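Intimin adherence protein (Escherichia coli O157:H7, PDB 3NCX) probably anchors the bacterium to host cells as an outer-membrane adhesin, its C-terminal lectin-like domain binding the translocated receptor Tir. Local coordinates at residues Ile31-Gly36 against Ser138-Met143; Gln37-Ala42 against Ser64-Leu69; Gly132-Tyr137 against Asn166-Tyr171. The protein carries 1 engineered substitution. One frame throughout, in Å; residues are numbered along the deposited sequence.

Contact 1 (Ile31-Gly36 against Ser138-Met143)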
ATOM      1  N   ILE A  31      -0.397  -2.477  -8.239  1.00 22.39           N
ATOM      2  CA  ILE A  31       0.380  -1.338  -7.763  1.00 21.52           C
ATOM      3  C   ILE A  31       0.179  -1.153  -6.262  1.00 19.62           C
ATOM      4  O   ILE A  31      -0.928  -1.309  -5.748  1.00 15.70           O
ATOM      5  CB  ILE A  31       0.024  -0.043  -8.519  1.00 17.11           C
ATOM      6  CG1 ILE A  31      -1.477   0.239  -8.428  1.00 18.86           C
ATOM      7  CG2 ILE A  31       0.454  -0.147  -9.972  1.00 17.16           C
ATOM      8  CD1 ILE A  31      -1.905   1.507  -9.139  1.00 17.59           C
ATOM      9  N   TRP A  32       1.258  -0.827  -5.559  1.00 20.38           N
ATOM     10  CA  TRP A  32       1.217  -0.779  -4.105  1.00 17.41           C
ATOM     11  C   TRP A  32       1.363   0.619  -3.519  1.00 17.67           C
ATOM     12  O   TRP A  32       2.063   1.473  -4.061  1.00 22.31           O
ATOM     13  CB  TRP A  32       2.302  -1.681  -3.510  1.00 15.95           C
ATOM     14  CG  TRP A  32       2.073  -3.144  -3.724  1.00 22.04           C
ATOM     15  CD1 TRP A  32       1.051  -3.727  -4.416  1.00 18.51           C
ATOM     16  CD2 TRP A  32       2.890  -4.213  -3.236  1.00 22.55           C
ATOM     17  NE1 TRP A  32       1.182  -5.096  -4.390  1.00 20.75           N
ATOM     18  CE2 TRP A  32       2.305  -5.419  -3.671  1.00 23.38           C
ATOM     19  CE3 TRP A  32       4.060  -4.269  -2.472  1.00 19.53           C
ATOM     20  CZ2 TRP A  32       2.850  -6.663  -3.370  1.00 25.03           C
ATOM     21  CZ3 TRP A  32       4.600  -5.503  -2.175  1.00 20.03           C
ATOM     22  CH2 TRP A  32       3.997  -6.684  -2.622  1.00 23.67           C
ATOM     23  N   LEU A  33       0.675   0.837  -2.404  1.00 15.90           N
ATOM     24  CA  LEU A  33       0.967   1.948  -1.517  1.00 16.68           C
ATOM     25  C   LEU A  33       1.728   1.375  -0.335  1.00 14.72           C
ATOM     26  O   LEU A  33       1.222   0.491   0.357  1.00 12.39           O
ATOM     27  CB  LEU A  33      -0.322   2.595  -1.018  1.00 15.41           C
ATOM     28  CG  LEU A  33      -0.136   3.479   0.217  1.00  9.28           C
ATOM     29  CD1 LEU A  33       0.778   4.653  -0.100  1.00  9.56           C
ATOM     30  CD2 LEU A  33      -1.474   3.958   0.753  1.00 11.35           C
ATOM     31  N   GLN A  34       2.945   1.857  -0.102  1.00 16.07           N
ATOM     32  CA  GLN A  34       3.722   1.353   1.023  1.00 17.63           C
ATOM     33  C   GLN A  34       2.935   1.536   2.313  1.00 19.94           C
ATOM     34  O   GLN A  34       2.427   2.623   2.591  1.00 15.09           O
ATOM     35  CB  GLN A  34       5.078   2.049   1.129  1.00 13.82           C
ATOM     36  CG  GLN A  34       5.981   1.443   2.194  1.00 16.15           C
ATOM     37  CD  GLN A  34       7.318   2.148   2.306  1.00 22.09           C
ATOM     38  OE1 GLN A  34       8.350   1.514   2.529  1.00 16.87           O
ATOM     39  NE2 GLN A  34       7.305   3.468   2.158  1.00 22.34           N
ATOM     40  N   TYR A  35       2.828   0.458   3.086  1.00 20.81           N
ATOM     41  CA  TYR A  35       2.116   0.473   4.360  1.00 15.67           C
ATOM     42  C   TYR A  35       0.608   0.411   4.159  1.00 17.59           C
ATOM     43  O   TYR A  35      -0.162   0.643   5.091  1.00 21.38           O
ATOM     44  CB  TYR A  35       2.513   1.695   5.189  1.00 16.83           C
ATOM     45  CG  TYR A  35       4.000   1.778   5.440  1.00 22.28           C
ATOM     46  CD1 TYR A  35       4.697   2.962   5.231  1.00 21.27           C
ATOM     47  CD2 TYR A  35       4.710   0.670   5.885  1.00 19.28           C
ATOM     48  CE1 TYR A  35       6.059   3.039   5.457  1.00 21.55           C
ATOM     49  CE2 TYR A  35       6.071   0.738   6.115  1.00 22.52           C
ATOM     50  CZ  TYR A  35       6.740   1.924   5.899  1.00 18.39           C
ATOM     51  OH  TYR A  35       8.094   1.997   6.126  1.00 17.49           O
ATOM     52  N   GLY A  36       0.194   0.099   2.935  1.00 14.25           N
ATOM     53  CA  GLY A  36      -1.199  -0.194   2.661  1.00 14.88           C
ATOM     54  C   GLY A  36      -1.563  -1.484   3.366  1.00 18.71           C
ATOM     55  O   GLY A  36      -0.689  -2.309   3.640  1.00 17.44           O
ATOM     56  N   SER A 138      -2.978   2.680   9.003  1.00 15.13           N
ATOM     57  CA  SER A 138      -2.327   2.944  10.281  1.00 18.45           C
ATOM     58  C   SER A 138      -1.140   3.895  10.172  1.00 19.64           C
ATOM     59  O   SER A 138      -0.996   4.820  10.971  1.00 21.56           O
ATOM     60  CB  SER A 138      -1.880   1.628  10.921  1.00 13.32           C
ATOM     61  OG  SER A 138      -1.084   1.869  12.063  1.00 18.66           O
ATOM     62  N   HIS A 139      -0.296   3.662   9.174  1.00 21.54           N
ATOM     63  CA  HIS A 139       0.958   4.393   9.039  1.00 19.99           C
ATOM     64  C   HIS A 139       0.751   5.870   8.709  1.00 18.11           C
ATOM     65  O   HIS A 139       1.667   6.676   8.862  1.00 17.36           O
ATOM     66  CB  HIS A 139       1.834   3.732   7.973  1.00 19.21           C
ATOM     67  CG  HIS A 139       3.284   4.093   8.069  1.00 21.55           C
ATOM     68  ND1 HIS A 139       3.808   5.229   7.495  1.00 23.81           N
ATOM     69  CD2 HIS A 139       4.320   3.460   8.669  1.00 20.43           C
ATOM     70  CE1 HIS A 139       5.107   5.285   7.740  1.00 22.96           C
ATOM     71  NE2 HIS A 139       5.441   4.223   8.450  1.00 19.98           N
ATOM     72  N   TYR A 140      -0.455   6.223   8.267  1.00 22.30           N
ATOM     73  CA  TYR A 140      -0.740   7.587   7.821  1.00 19.89           C
ATOM     74  C   TYR A 140      -1.920   8.234   8.553  1.00 20.91           C
ATOM     75  O   TYR A 140      -2.321   9.350   8.223  1.00 18.31           O
ATOM     76  CB  TYR A 140      -1.026   7.606   6.317  1.00 14.91           C
ATOM     77  CG  TYR A 140       0.052   6.987   5.456  1.00 12.81           C
ATOM     78  CD1 TYR A 140      -0.122   5.731   4.889  1.00 14.64           C
ATOM     79  CD2 TYR A 140       1.239   7.659   5.203  1.00 18.53           C
ATOM     80  CE1 TYR A 140       0.856   5.163   4.094  1.00 16.49           C
ATOM     81  CE2 TYR A 140       2.226   7.098   4.413  1.00 15.56           C
ATOM     82  CZ  TYR A 140       2.030   5.850   3.860  1.00 17.76           C
ATOM     83  OH  TYR A 140       3.007   5.287   3.070  1.00 12.99           O
ATOM     84  N   SER A 141      -2.471   7.534   9.539  1.00 20.46           N
ATOM     85  CA  SER A 141      -3.694   7.978  10.207  1.00 21.86           C
ATOM     86  C   SER A 141      -3.679   9.431  10.687  1.00 22.64           C
ATOM     87  O   SER A 141      -4.703  10.111  10.640  1.00 24.02           O
ATOM     88  CB  SER A 141      -4.036   7.050  11.376  1.00 18.24           C
ATOM     89  OG  SER A 141      -4.541   5.814  10.909  1.00 28.66           O
ATOM     90  N   SER A 142      -2.526   9.903  11.148  1.00 19.73           N
ATOM     91  CA  SER A 142      -2.436  11.232  11.749  1.00 22.17           C
ATOM     92  C   SER A 142      -2.638  12.361  10.741  1.00 20.57           C
ATOM     93  O   SER A 142      -3.217  13.397  11.067  1.00 19.45           O
ATOM     94  CB  SER A 142      -1.098  11.411  12.474  1.00 18.88           C
ATOM     95  OG  SER A 142      -0.027  11.537  11.555  1.00 17.00           O
ATOM     96  N   MET A 143      -2.161  12.157   9.518  1.00 22.13           N
ATOM     97  CA  MET A 143      -2.191  13.203   8.500  1.00 18.78           C
ATOM     98  C   MET A 143      -3.581  13.406   7.909  1.00 18.96           C
ATOM     99  O   MET A 143      -4.352  12.456   7.765  1.00 19.24           O
ATOM    100  CB  MET A 143      -1.193  12.885   7.389  1.00 15.82           C
ATOM    101  CG  MET A 143       0.236  12.760   7.876  1.00 15.75           C
ATOM    102  SD  MET A 143       1.206  11.639   6.857  1.00 20.97           S
ATOM    103  CE  MET A 143       2.767  11.650   7.736  1.00 18.99           C
TER
HETATM  104  O   HOH W   1      -0.163   1.099   7.857  1.00 14.31           O
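The imidazole of His-139 lies flat over one face of the Tyr-35 ring in a face-to-face stack, the centroids 3.7 Å apart and the planes only 15° from parallel. The overlap is closest on the CD1-CE1 side of the phenol: CE1 of Tyr-35 sits 3.3 Å from NE2 of His-139. His-139 reaches the stack with CG opposite the backbone N (chi1 -160°). On the opposite face of the same phenol the CG methylene of Gln-34 covers the centre, so that the ring is sandwiched between the methylene and the imidazole.

Tyr-140 comes in at the edge of that phenol. Its hydroxyl donates to O of Gln-34 at 2.8 Å, tilted 31° from the carbonyl plane, and so satisfies a backbone oxygen inside the type II turn Leu-33 to Gly-36. CD1 of Leu-33 packs 4.2 Å from CE1 of Tyr-140. Water 1 joins the two backbones, donating to O of Tyr-35 and accepting from N of His-139.

The contact joins the Ig-like part to the lectin-like part: Leu-33 also packs on Ile-127 of helix 121-131, while strand 32-33 pairs in parallel with strand 97-103, whose Val-100 touches Tyr-140.

Contact 2 (Gln37-Ala42 against Ser64-Leu69)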
ATOM      1  N   GLN A  37      -2.844  -1.669   3.666  1.00 15.91           N
ATOM      2  CA  GLN A  37      -3.265  -2.809   4.474  1.00 16.05           C
ATOM      3  C   GLN A  37      -4.474  -3.547   3.908  1.00 18.16           C
ATOM      4  O   GLN A  37      -5.319  -2.956   3.234  1.00 19.74           O
ATOM      5  CB  GLN A  37      -3.540  -2.357   5.908  1.00 17.71           C
ATOM      6  CG  GLN A  37      -2.334  -1.720   6.580  1.00 19.02           C
ATOM      7  CD  GLN A  37      -2.647  -1.186   7.959  1.00 14.51           C
ATOM      8  OE1 GLN A  37      -3.688  -0.567   8.177  1.00 15.21           O
ATOM      9  NE2 GLN A  37      -1.747  -1.427   8.903  1.00 17.29           N
ATOM     10  N   PHE A  38      -4.551  -4.842   4.196  1.00 15.91           N
ATOM     11  CA  PHE A  38      -5.652  -5.670   3.715  1.00 19.90           C
ATOM     12  C   PHE A  38      -5.855  -6.917   4.574  1.00 19.98           C
ATOM     13  O   PHE A  38      -4.911  -7.435   5.172  1.00 16.68           O
ATOM     14  CB  PHE A  38      -5.437  -6.056   2.249  1.00 17.48           C
ATOM     15  CG  PHE A  38      -4.161  -6.810   1.997  1.00 17.50           C
ATOM     16  CD1 PHE A  38      -4.167  -8.191   1.886  1.00 16.84           C
ATOM     17  CD2 PHE A  38      -2.956  -6.138   1.860  1.00 17.34           C
ATOM     18  CE1 PHE A  38      -2.995  -8.887   1.649  1.00 20.21           C
ATOM     19  CE2 PHE A  38      -1.781  -6.829   1.623  1.00 11.78           C
ATOM     20  CZ  PHE A  38      -1.801  -8.205   1.517  1.00 14.05           C
ATOM     21  N   LYS A  39      -7.095  -7.393   4.625  1.00 21.50           N
ATOM     22  CA  LYS A  39      -7.452  -8.540   5.454  1.00 22.49           C
ATOM     23  C   LYS A  39      -7.555  -9.820   4.633  1.00 20.54           C
ATOM     24  O   LYS A  39      -8.443  -9.955   3.790  1.00 18.71           O
ATOM     25  CB  LYS A  39      -8.787  -8.288   6.158  1.00 24.44           C
ATOM     26  CG  LYS A  39      -8.871  -6.967   6.903  1.00 25.81           C
ATOM     27  CD  LYS A  39      -8.241  -7.056   8.282  1.00 36.94           C
ATOM     28  CE  LYS A  39      -9.022  -7.999   9.183  1.00 43.11           C
ATOM     29  NZ  LYS A  39      -8.519  -7.970  10.584  1.00 40.70           N
ATOM     30  N   LEU A  40      -6.648 -10.759   4.885  1.00 19.37           N
ATOM     31  CA  LEU A  40      -6.736 -12.083   4.285  1.00 17.86           C
ATOM     32  C   LEU A  40      -7.828 -12.891   4.982  1.00 22.00           C
ATOM     33  O   LEU A  40      -7.883 -12.938   6.211  1.00 21.31           O
ATOM     34  CB  LEU A  40      -5.395 -12.812   4.381  1.00 19.00           C
ATOM     35  CG  LEU A  40      -4.274 -12.290   3.480  1.00 19.53           C
ATOM     36  CD1 LEU A  40      -2.952 -12.954   3.826  1.00 13.26           C
ATOM     37  CD2 LEU A  40      -4.620 -12.507   2.014  1.00 13.79           C
ATOM     38  N   LYS A  41      -8.697 -13.517   4.194  1.00 25.44           N
ATOM     39  CA  LYS A  41      -9.817 -14.276   4.740  1.00 21.26           C
ATOM     40  C   LYS A  41      -9.562 -15.777   4.689  1.00 26.36           C
ATOM     41  O   LYS A  41      -9.517 -16.368   3.612  1.00 31.15           O
ATOM     42  CB  LYS A  41     -11.104 -13.948   3.980  1.00 30.57           C
ATOM     43  CG  LYS A  41     -12.336 -14.698   4.473  1.00 25.03           C
ATOM     44  CD  LYS A  41     -13.127 -13.879   5.486  1.00 40.19           C
ATOM     45  CE  LYS A  41     -12.318 -13.592   6.742  1.00 42.15           C
ATOM     46  NZ  LYS A  41     -13.029 -12.656   7.657  1.00 43.76           N
ATOM     47  N   ALA A  42      -9.401 -16.391   5.857  1.00 29.71           N
ATOM     48  CA  ALA A  42      -9.209 -17.835   5.939  1.00 27.82           C
ATOM     49  C   ALA A  42     -10.541 -18.548   6.147  1.00 25.95           C
ATOM     50  O   ALA A  42     -11.481 -17.979   6.701  1.00 33.61           O
ATOM     51  CB  ALA A  42      -8.238 -18.180   7.058  1.00 24.37           C
ATOM     52  N   SER A  64      -5.107 -10.942  13.256  1.00 33.49           N
ATOM     53  CA  SER A  64      -6.446 -10.833  12.686  1.00 28.90           C
ATOM     54  C   SER A  64      -6.452 -11.133  11.190  1.00 34.02           C
ATOM     55  O   SER A  64      -7.514 -11.252  10.575  1.00 28.50           O
ATOM     56  CB  SER A  64      -7.023  -9.440  12.941  1.00 29.14           C
ATOM     57  OG  SER A  64      -6.236  -8.441  12.315  1.00 37.64           O
ATOM     58  N   GLY A  65      -5.263 -11.258  10.610  1.00 28.76           N
ATOM     59  CA  GLY A  65      -5.140 -11.508   9.187  1.00 26.88           C
ATOM     60  C   GLY A  65      -4.861 -10.239   8.405  1.00 28.76           C
ATOM     61  O   GLY A  65      -4.682 -10.278   7.188  1.00 19.96           O
ATOM     62  N   LYS A  66      -4.828  -9.108   9.105  1.00 26.48           N
ATOM     63  CA  LYS A  66      -4.491  -7.838   8.474  1.00 19.33           C
ATOM     64  C   LYS A  66      -3.022  -7.834   8.080  1.00 19.52           C
ATOM     65  O   LYS A  66      -2.144  -8.031   8.918  1.00 17.64           O
ATOM     66  CB  LYS A  66      -4.780  -6.664   9.410  1.00 26.19           C
ATOM     67  CG  LYS A  66      -4.550  -5.301   8.766  1.00 26.38           C
ATOM     68  CD  LYS A  66      -4.412  -4.201   9.809  1.00 20.06           C
ATOM     69  CE  LYS A  66      -5.683  -4.040  10.627  1.00 30.16           C
ATOM     70  NZ  LYS A  66      -5.542  -2.975  11.658  1.00 28.57           N
ATOM     71  N   VAL A  67      -2.765  -7.612   6.796  1.00 25.52           N
ATOM     72  CA  VAL A  67      -1.406  -7.605   6.273  1.00 18.80           C
ATOM     73  C   VAL A  67      -0.959  -6.190   5.929  1.00 20.65           C
ATOM     74  O   VAL A  67      -1.689  -5.439   5.282  1.00 19.00           O
ATOM     75  CB  VAL A  67      -1.284  -8.489   5.016  1.00 14.72           C
ATOM     76  CG1 VAL A  67       0.122  -8.404   4.439  1.00 17.87           C
ATOM     77  CG2 VAL A  67      -1.644  -9.926   5.343  1.00 16.14           C
ATOM     78  N   THR A  68       0.243  -5.834   6.366  1.00 21.89           N
ATOM     79  CA  THR A  68       0.818  -4.533   6.056  1.00 21.81           C
ATOM     80  C   THR A  68       2.009  -4.674   5.113  1.00 19.80           C
ATOM     81  O   THR A  68       2.965  -5.391   5.408  1.00 21.04           O
ATOM     82  CB  THR A  68       1.253  -3.790   7.334  1.00 19.05           C
ATOM     83  OG1 THR A  68       0.106  -3.530   8.152  1.00 16.91           O
ATOM     84  CG2 THR A  68       1.925  -2.472   6.981  1.00 19.55           C
ATOM     85  N   LEU A  69       1.941  -3.996   3.973  1.00 19.46           N
ATOM     86  CA  LEU A  69       3.034  -4.010   3.008  1.00 20.35           C
ATOM     87  C   LEU A  69       4.178  -3.128   3.494  1.00 22.52           C
ATOM     88  O   LEU A  69       3.958  -2.005   3.944  1.00 20.13           O
ATOM     89  CB  LEU A  69       2.545  -3.546   1.636  1.00 18.39           C
ATOM     90  CG  LEU A  69       1.539  -4.476   0.955  1.00 18.18           C
ATOM     91  CD1 LEU A  69       0.923  -3.821  -0.272  1.00 18.89           C
ATOM     92  CD2 LEU A  69       2.203  -5.796   0.591  1.00 17.87           C
TER
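O of Phe-38 accepts from N of Val-67 at 2.7 Å, an almost straight bond with 170° at the hydrogen, and CA of Lys-66 adds a longer C-H...O approach to the same oxygen. The return bond, from N of Phe-38 to O of Val-67, is 3.1 Å. Together they make Phe-38 and Val-67 an antiparallel hydrogen-bonded pair. Beyond it, N of Leu-40 donates to O of Gly-65 at 3.1 Å.

The buried face of the pairing carries Phe-38, Val-67 and Leu-40. CB of Val-67 stands over the phenyl face, 3.8 Å from its centroid, a CH-pi contact that chi1 of 59° on Phe-38 makes possible by swinging the ring across toward its partner strand. CG2 of Val-67 meets CD1 of Leu-40 at 3.6 Å. This is the interior of the Ig-like beta sandwich: Leu-40 also packs on Trp-51 and Tyr-89, and Phe-38 on Ile-91.

On the other face, NE2 of Gln-37 donates to OG1 of Thr-68 at 2.9 Å, 15° out of the amide plane, while OE1 makes a weak bond to N of Ser-138. Lys-39 bends at chi2 and chi3, laying CD against CB of Lys-66 and bringing NZ to weak bonds with OG and O of Ser-64, whose hydroxyl is held more firmly by Asp-62.

Contact 3 (Gly132-Tyr137 against Asn166-Tyr171). Engineered in segment 166-171: Tyr-171 (natural residue Asn).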
ATOM      1  N   GLY A 132      -7.373   3.795  -1.872  1.00 15.01           N
ATOM      2  CA  GLY A 132      -8.164   4.814  -1.208  1.00 18.99           C
ATOM      3  C   GLY A 132      -7.297   5.768  -0.405  1.00 19.48           C
ATOM      4  O   GLY A 132      -6.070   5.691  -0.450  1.00 18.12           O
ATOM      5  N   ALA A 133      -7.939   6.668   0.334  1.00 16.85           N
ATOM      6  CA  ALA A 133      -7.227   7.679   1.110  1.00 19.02           C
ATOM      7  C   ALA A 133      -6.091   7.083   1.941  1.00 19.67           C
ATOM      8  O   ALA A 133      -6.289   6.129   2.695  1.00 18.51           O
ATOM      9  CB  ALA A 133      -8.197   8.441   2.001  1.00 24.37           C
ATOM     10  N   ALA A 134      -4.904   7.660   1.800  1.00 16.20           N
ATOM     11  CA  ALA A 134      -3.716   7.151   2.476  1.00 17.30           C
ATOM     12  C   ALA A 134      -3.885   7.091   3.991  1.00 20.04           C
ATOM     13  O   ALA A 134      -3.380   6.175   4.642  1.00 17.02           O
ATOM     14  CB  ALA A 134      -2.502   7.993   2.113  1.00 16.90           C
ATOM     15  N   ASN A 135      -4.594   8.068   4.547  1.00 21.75           N
ATOM     16  CA  ASN A 135      -4.742   8.176   5.997  1.00 19.18           C
ATOM     17  C   ASN A 135      -5.689   7.143   6.608  1.00 21.90           C
ATOM     18  O   ASN A 135      -5.794   7.033   7.829  1.00 27.48           O
ATOM     19  CB  ASN A 135      -5.154   9.596   6.401  1.00 15.73           C
ATOM     20  CG  ASN A 135      -6.496  10.008   5.824  1.00 17.79           C
ATOM     21  OD1 ASN A 135      -7.044  11.047   6.189  1.00 20.76           O
ATOM     22  ND2 ASN A 135      -7.033   9.192   4.925  1.00 21.11           N
ATOM     23  N   LYS A 136      -6.373   6.384   5.759  1.00 16.82           N
ATOM     24  CA  LYS A 136      -7.219   5.301   6.243  1.00 24.28           C
ATOM     25  C   LYS A 136      -6.365   4.118   6.687  1.00 22.18           C
ATOM     26  O   LYS A 136      -6.883   3.102   7.152  1.00 18.16           O
ATOM     27  CB  LYS A 136      -8.221   4.867   5.171  1.00 25.31           C
ATOM     28  CG  LYS A 136      -9.384   5.827   4.985  1.00 22.34           C
ATOM     29  CD  LYS A 136     -10.422   5.249   4.042  1.00 24.39           C
ATOM     30  CE  LYS A 136     -11.683   6.095   4.020  1.00 37.24           C
ATOM     31  NZ  LYS A 136     -12.294   6.216   5.373  1.00 35.22           N
ATOM     32  N   TYR A 137      -5.051   4.261   6.541  1.00 17.64           N
ATOM     33  CA  TYR A 137      -4.115   3.217   6.938  1.00 18.22           C
ATOM     34  C   TYR A 137      -3.297   3.648   8.151  1.00 22.06           C
ATOM     35  O   TYR A 137      -2.972   4.827   8.312  1.00 20.11           O
ATOM     36  CB  TYR A 137      -3.211   2.829   5.765  1.00 15.63           C
ATOM     37  CG  TYR A 137      -3.982   2.252   4.599  1.00 19.07           C
ATOM     38  CD1 TYR A 137      -4.364   3.050   3.529  1.00 17.21           C
ATOM     39  CD2 TYR A 137      -4.348   0.914   4.580  1.00 19.68           C
ATOM     40  CE1 TYR A 137      -5.079   2.527   2.466  1.00 17.34           C
ATOM     41  CE2 TYR A 137      -5.064   0.382   3.523  1.00 20.28           C
ATOM     42  CZ  TYR A 137      -5.427   1.192   2.469  1.00 18.03           C
ATOM     43  OH  TYR A 137      -6.139   0.661   1.416  1.00 12.54           O
ATOM     44  N   ASN A 166      -2.733  15.095  -4.299  1.00 17.38           N
ATOM     45  CA  ASN A 166      -2.881  14.726  -2.895  1.00 16.26           C
ATOM     46  C   ASN A 166      -3.394  13.296  -2.726  1.00 16.56           C
ATOM     47  O   ASN A 166      -4.468  12.950  -3.220  1.00 19.45           O
ATOM     48  CB  ASN A 166      -3.804  15.717  -2.188  1.00 17.53           C
ATOM     49  CG  ASN A 166      -3.733  15.610  -0.679  1.00 16.03           C
ATOM     50  OD1 ASN A 166      -3.692  14.514  -0.119  1.00 15.47           O
ATOM     51  ND2 ASN A 166      -3.713  16.755  -0.010  1.00 15.00           N
ATOM     52  N   LEU A 167      -2.623  12.473  -2.020  1.00 14.92           N
ATOM     53  CA  LEU A 167      -2.936  11.054  -1.870  1.00 12.34           C
ATOM     54  C   LEU A 167      -4.107  10.783  -0.925  1.00 13.78           C
ATOM     55  O   LEU A 167      -4.515   9.635  -0.747  1.00 10.83           O
ATOM     56  CB  LEU A 167      -1.698  10.284  -1.407  1.00 11.16           C
ATOM     57  CG  LEU A 167      -0.550  10.230  -2.417  1.00 11.87           C
ATOM     58  CD1 LEU A 167       0.691   9.610  -1.795  1.00 12.21           C
ATOM     59  CD2 LEU A 167      -0.975   9.461  -3.659  1.00 16.55           C
ATOM     60  N   ILE A 168      -4.643  11.839  -0.323  1.00 13.88           N
ATOM     61  CA  ILE A 168      -5.811  11.709   0.540  1.00 14.44           C
ATOM     62  C   ILE A 168      -7.024  12.404  -0.061  1.00 14.79           C
ATOM     63  O   ILE A 168      -8.132  11.869  -0.037  1.00 19.46           O
ATOM     64  CB  ILE A 168      -5.560  12.302   1.937  1.00 15.67           C
ATOM     65  CG1 ILE A 168      -4.529  11.470   2.699  1.00 16.03           C
ATOM     66  CG2 ILE A 168      -6.859  12.373   2.723  1.00 13.15           C
ATOM     67  CD1 ILE A 168      -4.213  12.019   4.073  1.00 13.74           C
ATOM     68  N   THR A 169      -6.807  13.595  -0.608  1.00 16.98           N
ATOM     69  CA  THR A 169      -7.904  14.437  -1.073  1.00 20.15           C
ATOM     70  C   THR A 169      -8.135  14.367  -2.583  1.00 14.83           C
ATOM     71  O   THR A 169      -9.115  14.914  -3.087  1.00 15.08           O
ATOM     72  CB  THR A 169      -7.681  15.908  -0.672  1.00 16.66           C
ATOM     73  OG1 THR A 169      -6.556  16.432  -1.386  1.00 14.46           O
ATOM     74  CG2 THR A 169      -7.426  16.021   0.824  1.00 14.79           C
ATOM     75  N   GLN A 170      -7.235  13.695  -3.296  1.00 18.15           N
ATOM     76  CA  GLN A 170      -7.316  13.591  -4.756  1.00 22.76           C
ATOM     77  C   GLN A 170      -7.138  14.954  -5.420  1.00 17.23           C
ATOM     78  O   GLN A 170      -7.293  15.085  -6.634  1.00 18.77           O
ATOM     79  CB  GLN A 170      -8.653  12.988  -5.196  1.00 16.50           C
ATOM     80  CG  GLN A 170      -9.020  11.674  -4.532  1.00 18.71           C
ATOM     81  CD  GLN A 170     -10.388  11.177  -4.965  1.00 16.69           C
ATOM     82  OE1 GLN A 170     -10.606  10.869  -6.136  1.00 17.42           O
ATOM     83  NE2 GLN A 170     -11.319  11.105  -4.021  1.00 12.93           N
ATOM     84  N   TYR A 171      -6.816  15.964  -4.619  1.00 18.64           N
ATOM     85  CA  TYR A 171      -6.722  17.336  -5.104  1.00 20.40           C
ATOM     86  C   TYR A 171      -5.518  17.554  -6.020  1.00 19.56           C
ATOM     87  O   TYR A 171      -4.372  17.451  -5.584  1.00 17.64           O
ATOM     88  CB  TYR A 171      -6.679  18.311  -3.923  1.00 15.17           C
ATOM     89  CG  TYR A 171      -6.671  19.772  -4.317  1.00 21.46           C
ATOM     90  CD1 TYR A 171      -7.741  20.334  -5.002  1.00 23.39           C
ATOM     91  CD2 TYR A 171      -5.599  20.593  -3.989  1.00 20.40           C
ATOM     92  CE1 TYR A 171      -7.738  21.670  -5.360  1.00 22.76           C
ATOM     93  CE2 TYR A 171      -5.590  21.930  -4.341  1.00 22.96           C
ATOM     94  CZ  TYR A 171      -6.661  22.463  -5.026  1.00 24.17           C
ATOM     95  OH  TYR A 171      -6.656  23.792  -5.379  1.00 26.65           O
TER
HETATM   96  O   HOH W   2      -3.807   7.030  -1.661  1.00 17.20           O
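Within the lectin-like domain, the short 3-10 segment 134-136 meets the tight turn that links strand 161-166 to strand 172-177. N of Ala-134 donates to O of Leu-167 at 3.2 Å. Water 2 donates to that same oxygen and to O of Gly-132, so two donors grip Leu-167 O, and the water bridges the backbones where the chain leaves helix 121-131.

The turn contains an Asx turn: OD1 of Asn-166 accepts from N of Ile-168 at 2.8 Å, and also from N of Ile-146, which ties it to the loop ahead of strand 147-149. Further along, OG1 of Thr-169 accepts from N of Tyr-171, an engineered residue, in an ST turn.

Ile-168 carries most of the side-chain packing. It crosses Asn-135 at about a right angle, with CD1 3.5 Å from both CB and CG of Asn-135; CG2 lies 3.7 Å from its OD1. With chi1 at 62°, CG of Asn-135 is staggered between the backbone N and carbonyl carbon, and the amide lies against the CD1 and CG2 branches of the isoleucine. CG1 of Ile-168 touches CB of Ala-134 at 4.1 Å, and both residues also pack on Ile-146.

From the N terminus, the chain enters contact 1 at 31-36 and passes straight into 37-42, whose pairing with 64-69 closes the short loop of contact 2 within the Ig-like domain. Contact 2 therefore falls wholly inside the longer loop that contact 1 closes at 138-143. Before that closure the chain has crossed into the lectin-like domain and started contact 3 at 132-137, which closes only at 166-171, so contacts 1 and 3 interlock. Contact 2 stays within the sandwich and contact 3 within the lectin-like domain; contact 1 spans the two. Direct touches join them, Gly-36 to Leu-69, Tyr-140 to Ala-134 and Gln-37 to Tyr-137.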